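Local structure of ectonucleotide pyrophosphatase/phosphodiesterase family member 5 (5VEO) at residues 57-62 against 77-82; 70-75 against 293-298; 88-93 against 101-106; 252-257 against 325-330. The protein is a zinc-containing ectoenzyme of the nucleotide pyrophosphatase/phosphodiesterase family that hydrolyses nucleotides, probably at phosphodiester bonds and over a restricted range of substrates. The protein carries 1 engineered substitution. One frame throughout, in Å; residues are numbered along the deposited sequence.

Contact 1: residues 57-62 against 77-82; sequences KAYPNH and VANDMF. Engineered in segment 57-62: Ala-58 (natural residue Thr). With AMP (adenosine monophosphate), chain Q.
Asn-79 sets its amide against the first turn of the helix that starts at Ala-58, with the plane of the amide almost perpendicular, at 89°, to the ring of Tyr-59. The domain belongs to the alkaline phosphatase superfamily, in which this helix start normally carries the nucleophile; Ala-58 is an engineered replacement of the natural threonine, which probably has that role here. The amide works in two directions. OD1 accepts from Tyr-59 N at 2.9 Å, in the carbonyl plane and fairly straight at 158°, while ND2 donates to AMP O1P at 2.8 Å. That oxygen takes a second bond from Ala-58 N (2.9 Å), so the side chain and the helix start grip the same phosphate oxygen. Asn-79 CG lies anti to its own carbonyl carbon (chi1 -64°), which carries the amide across to the helix. Lys-57 crosses it at about a right angle: its CB rests 3.7 Å from Asn-79 ND2, while the bent chain takes the amine away to the backbone O of His-325. One residue further along the helix from Tyr-59, Pro-60 sets its CG against the backbone of Val-77, 3.6 Å from the carbonyl C. Putting an alanine at Asn-79 would probably leave Tyr-59 N without its acceptor and O1P with one donor fewer from this contact, weakening the hold on the phosphate. Beyond the amide the Tyr-59 ring reaches the base, with AMP N7 near the ring plane at its edge, and the phenol OH comes to 2.8 Å from N7.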
# COMPACT_ATOMS: atom_id res chain seq x y z
N LYS A 57 -0.87 5.58 -1.23
CA LYS A 57 -2.08 4.87 -1.64
C LYS A 57 -1.79 3.38 -1.81
O LYS A 57 -0.63 2.93 -1.80
CB LYS A 57 -2.65 5.45 -2.96
CG LYS A 57 -2.97 6.95 -2.91
CD LYS A 57 -4.39 7.18 -2.67
CE LYS A 57 -4.87 8.59 -2.85
NZ LYS A 57 -6.16 8.66 -2.06
N ALA A 58 -2.84 2.58 -2.00
CA ALA A 58 -2.72 1.12 -1.99
C ALA A 58 -1.81 0.59 -3.09
O ALA A 58 -0.96 -0.27 -2.83
CB ALA A 58 -4.11 0.49 -2.12
N TYR A 59 -2.02 0.99 -4.34
CA TYR A 59 -1.36 0.22 -5.38
C TYR A 59 0.14 0.52 -5.40
O TYR A 59 0.94 -0.43 -5.49
CB TYR A 59 -2.07 0.43 -6.74
CG TYR A 59 -3.09 -0.68 -6.86
CD1 TYR A 59 -4.10 -0.82 -5.93
CD2 TYR A 59 -2.95 -1.67 -7.82
CE1 TYR A 59 -4.98 -1.90 -5.98
CE2 TYR A 59 -3.82 -2.73 -7.88
CZ TYR A 59 -4.84 -2.85 -6.96
OH TYR A 59 -5.67 -3.94 -7.03
N PRO A 60 0.59 1.77 -5.26
CA PRO A 60 2.04 1.98 -5.15
C PRO A 60 2.65 1.26 -3.95
O PRO A 60 3.73 0.68 -4.06
CB PRO A 60 2.17 3.50 -5.04
CG PRO A 60 0.96 4.04 -5.63
CD PRO A 60 -0.13 3.05 -5.35
N ASN A 61 1.97 1.28 -2.80
CA ASN A 61 2.61 0.75 -1.60
C ASN A 61 2.61 -0.77 -1.54
O ASN A 61 3.60 -1.35 -1.10
CB ASN A 61 1.99 1.39 -0.37
CG ASN A 61 2.69 2.67 -0.07
OD1 ASN A 61 3.74 2.66 0.57
ND2 ASN A 61 2.19 3.76 -0.65
N HIS A 62 1.56 -1.43 -2.02
CA HIS A 62 1.60 -2.88 -2.03
C HIS A 62 2.63 -3.38 -3.05
O HIS A 62 3.32 -4.36 -2.80
CB HIS A 62 0.22 -3.48 -2.32
CG HIS A 62 -0.75 -3.39 -1.18
ND1 HIS A 62 -1.63 -2.34 -1.03
CD2 HIS A 62 -1.01 -4.25 -0.15
CE1 HIS A 62 -2.38 -2.55 0.04
NE2 HIS A 62 -2.03 -3.69 0.59
N VAL A 77 2.54 4.14 -10.02
CA VAL A 77 2.75 5.42 -9.33
C VAL A 77 1.50 5.94 -8.63
O VAL A 77 1.61 6.84 -7.79
CB VAL A 77 3.31 6.50 -10.28
CG1 VAL A 77 4.57 6.01 -10.99
CG2 VAL A 77 2.29 6.96 -11.30
N ALA A 78 0.33 5.38 -8.92
CA ALA A 78 -0.92 5.82 -8.33
C ALA A 78 -1.97 4.74 -8.56
O ALA A 78 -1.76 3.81 -9.34
CB ALA A 78 -1.37 7.16 -8.93
N ASN A 79 -3.12 4.90 -7.90
CA ASN A 79 -4.27 4.05 -8.17
C ASN A 79 -4.95 4.41 -9.47
O ASN A 79 -5.70 3.60 -10.01
CB ASN A 79 -5.32 4.16 -7.07
CG ASN A 79 -4.84 3.67 -5.72
OD1 ASN A 79 -3.85 2.93 -5.59
ND2 ASN A 79 -5.58 4.05 -4.70
N ASP A 80 -4.74 5.64 -9.94
CA ASP A 80 -5.28 6.13 -11.21
C ASP A 80 -4.13 6.76 -11.96
O ASP A 80 -3.49 7.69 -11.45
CB ASP A 80 -6.40 7.14 -10.98
CG ASP A 80 -7.64 6.50 -10.42
OD1 ASP A 80 -7.77 6.47 -9.19
OD2 ASP A 80 -8.46 6.00 -11.21
N MET A 81 -3.85 6.24 -13.15
CA MET A 81 -2.69 6.64 -13.93
C MET A 81 -3.06 6.80 -15.39
O MET A 81 -4.04 6.22 -15.88
CB MET A 81 -1.57 5.61 -13.88
CG MET A 81 -0.99 5.36 -12.53
SD MET A 81 0.33 4.13 -12.65
CE MET A 81 -0.59 2.60 -12.57
N PHE A 82 -2.22 7.54 -16.10
CA PHE A 82 -2.27 7.61 -17.55
C PHE A 82 -0.85 7.47 -18.06
O PHE A 82 0.04 8.24 -17.65
CB PHE A 82 -2.89 8.91 -18.04
CG PHE A 82 -2.80 9.10 -19.54
CD1 PHE A 82 -3.45 8.22 -20.39
CD2 PHE A 82 -2.04 10.11 -20.08
CE1 PHE A 82 -3.36 8.38 -21.78
CE2 PHE A 82 -1.93 10.26 -21.48
CZ PHE A 82 -2.60 9.40 -22.31
P AMP Q . -6.65 2.72 -1.19
O1P AMP Q . -5.61 3.44 -2.00
O2P AMP Q . -7.78 3.65 -0.76
O3P AMP Q . -6.06 1.98 0.02
O5' AMP Q . -7.31 1.59 -2.10
C5' AMP Q . -7.92 0.45 -1.47
C4' AMP Q . -9.14 -0.07 -2.18
O4' AMP Q . -8.72 -0.77 -3.34
C3' AMP Q . -9.93 -1.08 -1.36
O3' AMP Q . -11.14 -0.51 -0.89
C2' AMP Q . -10.23 -2.23 -2.33
O2' AMP Q . -11.58 -2.60 -2.41
C1' AMP Q . -9.72 -1.71 -3.65
N9 AMP Q . -9.13 -2.74 -4.48
C8 AMP Q . -8.04 -3.48 -4.23
N7 AMP Q . -7.81 -4.32 -5.27
C5 AMP Q . -8.79 -4.08 -6.18
C6 AMP Q . -9.15 -4.60 -7.51
N6 AMP Q . -8.41 -5.57 -8.08
N1 AMP Q . -10.23 -4.09 -8.13
C2 AMP Q . -10.99 -3.12 -7.59
N3 AMP Q . -10.72 -2.58 -6.38
C4 AMP Q . -9.66 -3.05 -5.66

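Contact 2: residues 70-75 against 293-298. With NAG (2-acetamido-2-deoxy-beta-D-glucopyranose), chain H.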
# COMPACT_ATOMS: atom_id res chain seq x y z
N PHE A 70 11.01 1.96 -5.13
CA PHE A 70 10.21 3.18 -5.13
C PHE A 70 9.30 3.20 -6.35
O PHE A 70 9.52 2.48 -7.34
CB PHE A 70 11.11 4.40 -5.13
CG PHE A 70 11.87 4.58 -3.87
CD1 PHE A 70 11.21 4.85 -2.69
CD2 PHE A 70 13.25 4.48 -3.85
CE1 PHE A 70 11.90 5.02 -1.51
CE2 PHE A 70 13.96 4.66 -2.67
CZ PHE A 70 13.28 4.91 -1.50
N ALA A 71 8.25 4.02 -6.27
CA ALA A 71 7.21 4.02 -7.30
C ALA A 71 7.74 4.47 -8.66
O ALA A 71 7.27 3.96 -9.69
CB ALA A 71 6.03 4.90 -6.88
N GLU A 72 8.69 5.40 -8.72
CA GLU A 72 9.18 5.80 -10.03
C GLU A 72 9.88 4.65 -10.74
O GLU A 72 9.96 4.67 -11.97
CB GLU A 72 10.13 7.01 -9.91
CG GLU A 72 11.49 6.71 -9.28
CD GLU A 72 12.33 7.95 -9.03
OE1 GLU A 72 13.44 7.81 -8.46
OE2 GLU A 72 11.91 9.07 -9.39
N ASN A 73 10.37 3.65 -10.00
CA ASN A 73 11.03 2.48 -10.56
C ASN A 73 10.05 1.35 -10.86
O ASN A 73 10.16 0.73 -11.92
CB ASN A 73 12.12 1.99 -9.62
CG ASN A 73 13.12 3.08 -9.30
OD1 ASN A 73 13.23 3.53 -8.17
ND2 ASN A 73 13.82 3.54 -10.31
N HIS A 74 9.11 1.02 -9.96
CA HIS A 74 8.25 -0.11 -10.31
C HIS A 74 7.07 0.29 -11.18
O HIS A 74 6.44 -0.60 -11.76
CB HIS A 74 7.80 -0.88 -9.07
CG HIS A 74 6.96 -0.12 -8.09
ND1 HIS A 74 5.82 0.57 -8.45
CD2 HIS A 74 7.06 -0.02 -6.75
CE1 HIS A 74 5.26 1.07 -7.36
NE2 HIS A 74 6.00 0.74 -6.32
N GLY A 75 6.78 1.58 -11.34
CA GLY A 75 5.85 2.07 -12.33
C GLY A 75 4.39 2.12 -11.92
O GLY A 75 3.57 2.65 -12.68
N TYR A 293 9.74 9.90 -7.02
CA TYR A 293 8.47 9.81 -7.70
C TYR A 293 8.56 10.25 -9.16
O TYR A 293 7.86 9.66 -9.98
CB TYR A 293 7.41 10.61 -6.92
CG TYR A 293 6.00 10.28 -7.29
CD1 TYR A 293 5.20 11.20 -7.94
CD2 TYR A 293 5.48 9.03 -7.00
CE1 TYR A 293 3.91 10.89 -8.28
CE2 TYR A 293 4.18 8.71 -7.33
CZ TYR A 293 3.40 9.63 -8.01
OH TYR A 293 2.11 9.35 -8.35
N LYS A 294 9.51 11.08 -9.52
CA LYS A 294 9.46 11.87 -10.75
C LYS A 294 10.02 11.19 -11.99
O LYS A 294 9.66 11.59 -13.10
CB LYS A 294 10.18 13.20 -10.51
CG LYS A 294 11.67 13.17 -10.67
CD LYS A 294 12.24 14.59 -10.64
CE LYS A 294 12.66 14.91 -9.27
NZ LYS A 294 13.20 16.29 -9.13
N HIS A 295 10.89 10.18 -11.86
CA HIS A 295 11.59 9.63 -13.02
C HIS A 295 10.78 8.50 -13.66
O HIS A 295 11.19 7.35 -13.72
CB HIS A 295 12.97 9.13 -12.61
CG HIS A 295 13.87 10.22 -12.10
ND1 HIS A 295 14.27 11.28 -12.89
CD2 HIS A 295 14.43 10.42 -10.89
CE1 HIS A 295 15.05 12.07 -12.18
NE2 HIS A 295 15.17 11.57 -10.96
N ASN A 296 9.60 8.87 -14.16
CA ASN A 296 8.71 7.91 -14.79
C ASN A 296 7.72 8.67 -15.65
O ASN A 296 7.19 9.70 -15.23
CB ASN A 296 7.96 7.08 -13.74
CG ASN A 296 7.32 5.85 -14.33
OD1 ASN A 296 6.30 5.93 -15.03
ND2 ASN A 296 7.91 4.69 -14.06
N ASP A 297 7.47 8.17 -16.87
CA ASP A 297 6.58 8.87 -17.78
C ASP A 297 5.12 8.84 -17.33
O ASP A 297 4.28 9.55 -17.91
CB ASP A 297 6.71 8.30 -19.19
CG ASP A 297 8.11 8.49 -19.78
OD1 ASP A 297 8.80 9.47 -19.41
OD2 ASP A 297 8.51 7.67 -20.64
N ARG A 298 4.78 8.05 -16.30
CA ARG A 298 3.44 8.09 -15.72
C ARG A 298 3.28 9.17 -14.66
O ARG A 298 2.17 9.34 -14.12
CB ARG A 298 3.10 6.73 -15.12
CG ARG A 298 3.02 5.66 -16.17
CD ARG A 298 3.14 4.29 -15.59
NE ARG A 298 3.20 3.32 -16.68
CZ ARG A 298 3.44 2.03 -16.53
NH1 ARG A 298 3.63 1.51 -15.33
NH2 ARG A 298 3.49 1.26 -17.61
C1 NAG H . 16.21 2.21 -6.71
C2 NAG H . 17.17 3.32 -7.06
C3 NAG H . 17.31 3.43 -8.57
C4 NAG H . 17.64 2.08 -9.19
C5 NAG H . 16.69 0.99 -8.69
C6 NAG H . 17.11 -0.39 -9.12
C7 NAG H . 17.44 5.25 -5.57
C8 NAG H . 16.88 6.58 -5.15
N2 NAG H . 16.74 4.59 -6.50
O3 NAG H . 18.34 4.37 -8.86
O4 NAG H . 17.51 2.18 -10.60
O5 NAG H . 16.68 0.99 -7.26
O6 NAG H . 18.49 -0.60 -8.88
O7 NAG H . 18.48 4.81 -5.09
O HOH W 1 5.28 -1.29 -14.11
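Glu-72 lies alongside His-295, the two side chains pointing the same way with carboxylate and ring planes 48° apart. At the root of the glutamate, CB sits 3.5 Å from Tyr-293 O. Its CG takes the crowded position between the backbone N and the carbonyl carbon (chi1 71°), and from there the extended chain runs across the turn of 293-295 and sets OE2 beside its backbone N atoms. CD approaches His-295 CD2, and OE1 lies in the imidazole plane at its edge, 3.7 Å from the same CD2. OE2 does the polar work: it accepts from His-295 N at 2.9 Å on its anti side, somewhat out of the carboxylate plane. The backbone of Glu-72 is held as well, since Asn-296 ND2 donates to Glu-72 O at 2.9 Å from above the carbonyl plane; this amide nitrogen is also bonded to Glu-105. A leucine in place of Asn-296 would probably leave Glu-72 O, Arg-298 N and Glu-105 without the partner the amide gives them, and undo the Asx turn. Farther along, the extended Arg-298 brings NH1 to Gly-75 O at 2.9 Å, with the oxygen in the guanidinium plane, while NE forms a salt bridge to Asp-83. Gly-75 leaves the short helix 71-74 with positive phi, and a side chain there would run into that NH1. Ala-71 CB adds a looser touch on Tyr-293 CD2. What shapes the loop side is an Asx turn, in which Asn-296 OD1 accepts from Arg-298 N at 2.9 Å through an in-plane lone pair, following an inverse gamma turn centred on His-295.

Contact 3: residues 88-93 against 101-106. With FUC (alpha-L-fucopyranose), chain C; AMP (adenosine monophosphate), chain Q.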
# COMPACT_ATOMS: atom_id res chain seq x y z
N LYS A 88 -2.77 4.69 -22.55
CA LYS A 88 -3.69 3.85 -21.80
C LYS A 88 -3.83 4.39 -20.39
O LYS A 88 -2.85 4.82 -19.79
CB LYS A 88 -3.20 2.41 -21.71
CG LYS A 88 -3.18 1.67 -23.05
CD LYS A 88 -4.58 1.41 -23.57
CE LYS A 88 -4.52 0.53 -24.81
NZ LYS A 88 -5.69 0.69 -25.71
N SER A 89 -5.04 4.29 -19.87
CA SER A 89 -5.36 4.58 -18.49
C SER A 89 -5.39 3.30 -17.64
O SER A 89 -5.65 2.20 -18.12
CB SER A 89 -6.72 5.27 -18.40
OG SER A 89 -6.66 6.57 -18.93
N PHE A 90 -5.18 3.51 -16.34
CA PHE A 90 -5.25 2.50 -15.28
C PHE A 90 -6.11 3.13 -14.19
O PHE A 90 -5.88 4.29 -13.83
CB PHE A 90 -3.82 2.19 -14.81
CG PHE A 90 -3.69 1.31 -13.58
CD1 PHE A 90 -3.16 0.03 -13.72
CD2 PHE A 90 -3.96 1.78 -12.31
CE1 PHE A 90 -2.94 -0.77 -12.62
CE2 PHE A 90 -3.75 0.97 -11.20
CZ PHE A 90 -3.26 -0.31 -11.36
N SER A 91 -7.12 2.42 -13.71
CA SER A 91 -8.03 3.00 -12.73
C SER A 91 -8.56 1.94 -11.78
O SER A 91 -9.33 1.06 -12.17
CB SER A 91 -9.19 3.72 -13.41
OG SER A 91 -10.13 4.08 -12.41
N LEU A 92 -8.19 2.09 -10.52
CA LEU A 92 -8.63 1.17 -9.50
C LEU A 92 -10.15 1.21 -9.34
O LEU A 92 -10.80 0.17 -9.24
CB LEU A 92 -7.93 1.52 -8.20
CG LEU A 92 -8.24 0.64 -7.01
CD1 LEU A 92 -7.88 -0.79 -7.35
CD2 LEU A 92 -7.44 1.14 -5.83
N GLU A 93 -10.73 2.42 -9.38
CA GLU A 93 -12.16 2.57 -9.12
C GLU A 93 -13.00 1.88 -10.18
O GLU A 93 -14.14 1.49 -9.89
CB GLU A 93 -12.53 4.06 -9.04
CG GLU A 93 -12.03 4.74 -7.78
CD GLU A 93 -10.58 5.18 -7.89
OE1 GLU A 93 -9.97 4.91 -8.94
OE2 GLU A 93 -10.08 5.81 -6.92
N LYS A 101 1.01 -4.33 -18.96
CA LYS A 101 2.09 -3.38 -19.19
C LYS A 101 2.22 -2.35 -18.06
O LYS A 101 3.30 -1.77 -17.89
CB LYS A 101 1.88 -2.68 -20.52
CG LYS A 101 2.13 -3.60 -21.73
CD LYS A 101 3.13 -2.97 -22.70
CE LYS A 101 3.79 -3.99 -23.64
NZ LYS A 101 5.27 -4.07 -23.39
N PHE A 102 1.16 -2.11 -17.29
CA PHE A 102 1.30 -1.20 -16.16
C PHE A 102 2.16 -1.77 -15.05
O PHE A 102 2.63 -1.01 -14.21
CB PHE A 102 -0.07 -0.80 -15.62
CG PHE A 102 -0.66 0.35 -16.36
CD1 PHE A 102 -0.23 1.64 -16.10
CD2 PHE A 102 -1.60 0.15 -17.35
CE1 PHE A 102 -0.75 2.72 -16.80
CE2 PHE A 102 -2.11 1.22 -18.06
CZ PHE A 102 -1.69 2.50 -17.80
N TRP A 103 2.36 -3.09 -15.02
CA TRP A 103 3.05 -3.80 -13.95
C TRP A 103 4.47 -4.23 -14.31
O TRP A 103 5.26 -4.58 -13.42
CB TRP A 103 2.24 -5.05 -13.57
CG TRP A 103 0.88 -4.71 -13.09
CD1 TRP A 103 -0.24 -4.49 -13.85
CD2 TRP A 103 0.48 -4.52 -11.73
NE1 TRP A 103 -1.31 -4.18 -13.03
CE2 TRP A 103 -0.89 -4.18 -11.73
CE3 TRP A 103 1.16 -4.60 -10.51
CZ2 TRP A 103 -1.59 -3.95 -10.55
CZ3 TRP A 103 0.47 -4.35 -9.35
CH2 TRP A 103 -0.89 -4.03 -9.38
N GLU A 104 4.81 -4.25 -15.59
CA GLU A 104 5.97 -4.99 -16.04
C GLU A 104 7.27 -4.18 -16.02
O GLU A 104 8.30 -4.67 -16.50
CB GLU A 104 5.68 -5.56 -17.43
CG GLU A 104 4.71 -6.72 -17.30
CD GLU A 104 4.21 -7.29 -18.61
OE1 GLU A 104 4.18 -6.56 -19.64
OE2 GLU A 104 3.86 -8.48 -18.60
N GLU A 105 7.28 -2.98 -15.43
CA GLU A 105 8.55 -2.33 -15.17
C GLU A 105 9.28 -2.94 -13.99
O GLU A 105 10.45 -2.61 -13.75
CB GLU A 105 8.34 -0.82 -14.97
CG GLU A 105 7.67 -0.23 -16.20
CD GLU A 105 7.37 1.24 -16.14
OE1 GLU A 105 6.88 1.75 -17.17
OE2 GLU A 105 7.62 1.89 -15.12
N ALA A 106 8.63 -3.85 -13.26
CA ALA A 106 9.25 -4.57 -12.15
C ALA A 106 8.76 -6.00 -12.19
O ALA A 106 7.92 -6.38 -13.02
CB ALA A 106 8.93 -3.92 -10.80
C1 FUC C . -9.13 5.63 -24.33
C2 FUC C . -8.89 4.67 -23.18
C3 FUC C . -7.44 4.68 -22.78
C4 FUC C . -7.04 6.11 -22.41
C5 FUC C . -7.31 7.03 -23.61
C6 FUC C . -7.09 8.50 -23.29
O2 FUC C . -9.26 3.37 -23.52
O3 FUC C . -7.26 3.85 -21.64
O4 FUC C . -7.80 6.53 -21.27
O5 FUC C . -8.67 6.93 -24.04
P AMP Q . -6.65 2.72 -1.19
O1P AMP Q . -5.61 3.44 -2.00
O2P AMP Q . -7.78 3.65 -0.76
O3P AMP Q . -6.06 1.98 0.02
O5' AMP Q . -7.31 1.59 -2.10
C5' AMP Q . -7.92 0.45 -1.47
C4' AMP Q . -9.14 -0.07 -2.18
O4' AMP Q . -8.72 -0.77 -3.34
C3' AMP Q . -9.93 -1.08 -1.36
O3' AMP Q . -11.14 -0.51 -0.89
C2' AMP Q . -10.23 -2.23 -2.33
O2' AMP Q . -11.58 -2.60 -2.41
C1' AMP Q . -9.72 -1.71 -3.65
N9 AMP Q . -9.13 -2.74 -4.48
C8 AMP Q . -8.04 -3.48 -4.23
N7 AMP Q . -7.81 -4.32 -5.27
C5 AMP Q . -8.79 -4.08 -6.18
C6 AMP Q . -9.15 -4.60 -7.51
N6 AMP Q . -8.41 -5.57 -8.08
N1 AMP Q . -10.23 -4.09 -8.13
C2 AMP Q . -10.99 -3.12 -7.59
N3 AMP Q . -10.72 -2.58 -6.38
C4 AMP Q . -9.66 -3.05 -5.66
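Phe-90 and Phe-102 join strand 88-91 to the loop of 101-106 through a CH-pi contact and the packing of their rings. Phe-90 CB stands over the middle of the Phe-102 ring, 3.6 Å from its centroid and only 7° off the normal. Because Phe-90 CG is anti to the backbone N (chi1 172°), its ring carries on past Phe-102 instead of lying on it, bringing CD1 to 3.6 Å from Phe-102 CG. The second kind of contact is aromatic. The two phenyl planes meet obliquely, and at the neighbouring CE1 the Phe-90 ring meets Trp-103, again obliquely, the planes 56° apart. Trp-103 NE1 comes to the edge of the Phe-90 ring, 3.8 Å from CE1, but its N-H is spent on Ile-97 O. A backbone oxygen of the strand also meets the cluster: Lys-88 O lies near the plane of Phe-102 at its edge, 3.3 Å from CZ. The third kind faces outward, where Ser-89 points away from the aromatic side and meets the fucose of the glycan beside Asn-87. Ser-89 N donates to FUC O3 at 2.9 Å, and OG pairs with FUC O4 at 2.6 Å. Between the segments the chemistry is thus apolar, a three-ring aromatic cluster held by shape and dispersion, while the directional bonds of the strand's Ser-89 go to sugar on its other side.

Contact 4: residues 252-257 against 325-330. With ZN (zinc ion), chain D; AMP (adenosine monophosphate), chain Q.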
# COMPACT_ATOMS: atom_id res chain seq x y z
N HIS A 252 -7.17 12.65 -8.44
CA HIS A 252 -7.82 13.85 -7.86
C HIS A 252 -7.20 14.37 -6.55
O HIS A 252 -6.74 15.51 -6.48
CB HIS A 252 -9.32 13.60 -7.66
CG HIS A 252 -10.11 13.58 -8.93
ND1 HIS A 252 -11.28 14.31 -9.09
CD2 HIS A 252 -9.92 12.91 -10.10
CE1 HIS A 252 -11.77 14.09 -10.30
NE2 HIS A 252 -10.96 13.25 -10.93
N SER A 253 -7.30 13.59 -5.48
CA SER A 253 -6.93 14.10 -4.14
C SER A 253 -6.28 12.99 -3.35
O SER A 253 -6.74 11.85 -3.41
CB SER A 253 -8.15 14.64 -3.39
OG SER A 253 -7.78 15.35 -2.21
N PRO A 254 -5.25 13.31 -2.55
CA PRO A 254 -4.66 14.63 -2.27
C PRO A 254 -3.46 14.97 -3.14
O PRO A 254 -2.81 16.00 -2.93
CB PRO A 254 -4.25 14.49 -0.81
CG PRO A 254 -3.80 13.06 -0.71
CD PRO A 254 -4.73 12.29 -1.62
N VAL A 255 -3.18 14.13 -4.13
CA VAL A 255 -2.11 14.41 -5.08
C VAL A 255 -2.76 14.51 -6.45
O VAL A 255 -3.06 13.51 -7.10
CB VAL A 255 -1.00 13.36 -5.03
CG1 VAL A 255 0.11 13.69 -6.04
CG2 VAL A 255 -0.46 13.28 -3.60
N ALA A 256 -3.02 15.74 -6.87
CA ALA A 256 -3.68 15.99 -8.15
C ALA A 256 -2.65 15.85 -9.26
O ALA A 256 -1.68 16.61 -9.32
CB ALA A 256 -4.32 17.37 -8.15
N ALA A 257 -2.88 14.89 -10.13
CA ALA A 257 -2.00 14.62 -11.26
C ALA A 257 -2.66 15.27 -12.46
O ALA A 257 -3.73 14.83 -12.88
CB ALA A 257 -1.81 13.12 -11.45
N HIS A 325 -5.84 9.52 2.58
CA HIS A 325 -4.42 9.25 2.59
C HIS A 325 -3.92 9.50 1.17
O HIS A 325 -4.70 9.78 0.26
CB HIS A 325 -4.15 7.82 3.07
CG HIS A 325 -4.89 6.80 2.27
ND1 HIS A 325 -4.37 6.23 1.13
CD2 HIS A 325 -6.16 6.33 2.38
CE1 HIS A 325 -5.26 5.41 0.60
NE2 HIS A 325 -6.36 5.47 1.33
N GLY A 326 -2.61 9.36 0.99
CA GLY A 326 -1.96 9.76 -0.24
C GLY A 326 -0.97 10.88 -0.05
O GLY A 326 -0.12 11.11 -0.94
N TYR A 327 -1.02 11.54 1.10
CA TYR A 327 -0.16 12.65 1.46
C TYR A 327 1.31 12.23 1.60
O TYR A 327 1.66 11.05 1.63
CB TYR A 327 -0.63 13.26 2.78
CG TYR A 327 -2.08 13.68 2.77
CD1 TYR A 327 -2.45 14.92 2.27
CD2 TYR A 327 -3.08 12.84 3.22
CE1 TYR A 327 -3.78 15.32 2.24
CE2 TYR A 327 -4.41 13.23 3.19
CZ TYR A 327 -4.75 14.46 2.70
OH TYR A 327 -6.08 14.83 2.67
N ASP A 328 2.17 13.25 1.68
CA ASP A 328 3.59 13.13 1.98
C ASP A 328 3.89 11.93 2.88
O ASP A 328 3.34 11.83 3.99
CB ASP A 328 4.04 14.43 2.63
CG ASP A 328 5.53 14.59 2.76
OD1 ASP A 328 6.28 13.61 2.65
OD2 ASP A 328 5.95 15.74 2.99
N ASN A 329 4.79 11.03 2.44
CA ASN A 329 5.12 9.85 3.22
C ASN A 329 5.99 10.16 4.44
O ASN A 329 6.26 9.24 5.22
CB ASN A 329 5.81 8.79 2.35
CG ASN A 329 7.14 9.23 1.82
OD1 ASN A 329 7.38 10.42 1.55
ND2 ASN A 329 8.04 8.28 1.64
N ALA A 330 6.46 11.39 4.60
CA ALA A 330 7.14 11.75 5.84
C ALA A 330 6.17 11.93 7.00
O ALA A 330 6.60 11.97 8.16
CB ALA A 330 7.94 13.03 5.65
ZN ZN D . -7.95 4.17 1.12
P AMP Q . -6.65 2.72 -1.19
O1P AMP Q . -5.61 3.44 -2.00
O2P AMP Q . -7.78 3.65 -0.76
O3P AMP Q . -6.06 1.98 0.02
O5' AMP Q . -7.31 1.59 -2.10
C5' AMP Q . -7.92 0.45 -1.47
C4' AMP Q . -9.14 -0.07 -2.18
O4' AMP Q . -8.72 -0.77 -3.34
C3' AMP Q . -9.93 -1.08 -1.36
O3' AMP Q . -11.14 -0.51 -0.89
C2' AMP Q . -10.23 -2.23 -2.33
O2' AMP Q . -11.58 -2.60 -2.41
C1' AMP Q . -9.72 -1.71 -3.65
N9 AMP Q . -9.13 -2.74 -4.48
C8 AMP Q . -8.04 -3.48 -4.23
N7 AMP Q . -7.81 -4.32 -5.27
C5 AMP Q . -8.79 -4.08 -6.18
C6 AMP Q . -9.15 -4.60 -7.51
N6 AMP Q . -8.41 -5.57 -8.08
N1 AMP Q . -10.23 -4.09 -8.13
C2 AMP Q . -10.99 -3.12 -7.59
N3 AMP Q . -10.72 -2.58 -6.38
C4 AMP Q . -9.66 -3.05 -5.66
O HOH W 2 -7.90 14.24 0.32
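Pro-254 and Gly-326 bring the two backbones to 5.9 Å between their CA atoms, and both have unusual geometry. The peptide before Pro-254 is cis, while Gly-326 has a phi of 116°, at which a side chain would strike Pro-254 CD and the preceding carbonyl oxygen. With that space kept clear, the proline ring settles against the loop, its CD 3.1 Å from His-325 O. Its CG lies over the centre of the Tyr-327 ring, 3.6 Å from the centroid, in a CH-pi contact. Val-255 CG2 reaches Gly-326 O at 3.4 Å. A water joins the polar ends, 2.8 Å from Ser-253 OG and donating to Tyr-327 OH, which is also bonded to Trp-310. His-325 turns its side chain the other way, into the active site: NE2 binds zinc at 2.1 Å, and AMP O2P joins the same ion at 1.9 Å. Asp-177 and His-181 are further ligands, and Thr-56 O holds the imidazole by ND1, fixing its rotation. In the fold, the loop between strands 323-324 and 338-341 is thereby packed on the start of strand 255-260, which pairs antiparallel with strand 302-306.

How the contacts relate
Contacts 1, 3 and 4 all touch AMP, at different parts: contact 1 at the phosphate and base, segment 88-93 of contact 3 through Leu-92, whose CD1 is 3.3 Å from AMP C4, and contact 4 through the zinc. Contacts 1 and 3, with centres about 9 Å apart, share the two-stranded sheet of 80-83 and 88-91, where Asp-80 OD2 lies 2.8 Å from Ser-91 OG. Contact 4 meets contact 1 where Lys-57 NZ lies 3.0 Å from His-325 O. Contact 2 adjoins contact 1, their centres about 11 Å apart, with Tyr-293 OH 2.6 Å from Val-77 O, and reaches contact 3 through Arg-298 NH2, 3.0 Å from Lys-101 O. Contacts 3 and 4 do not touch, their centres being about 18 Å apart.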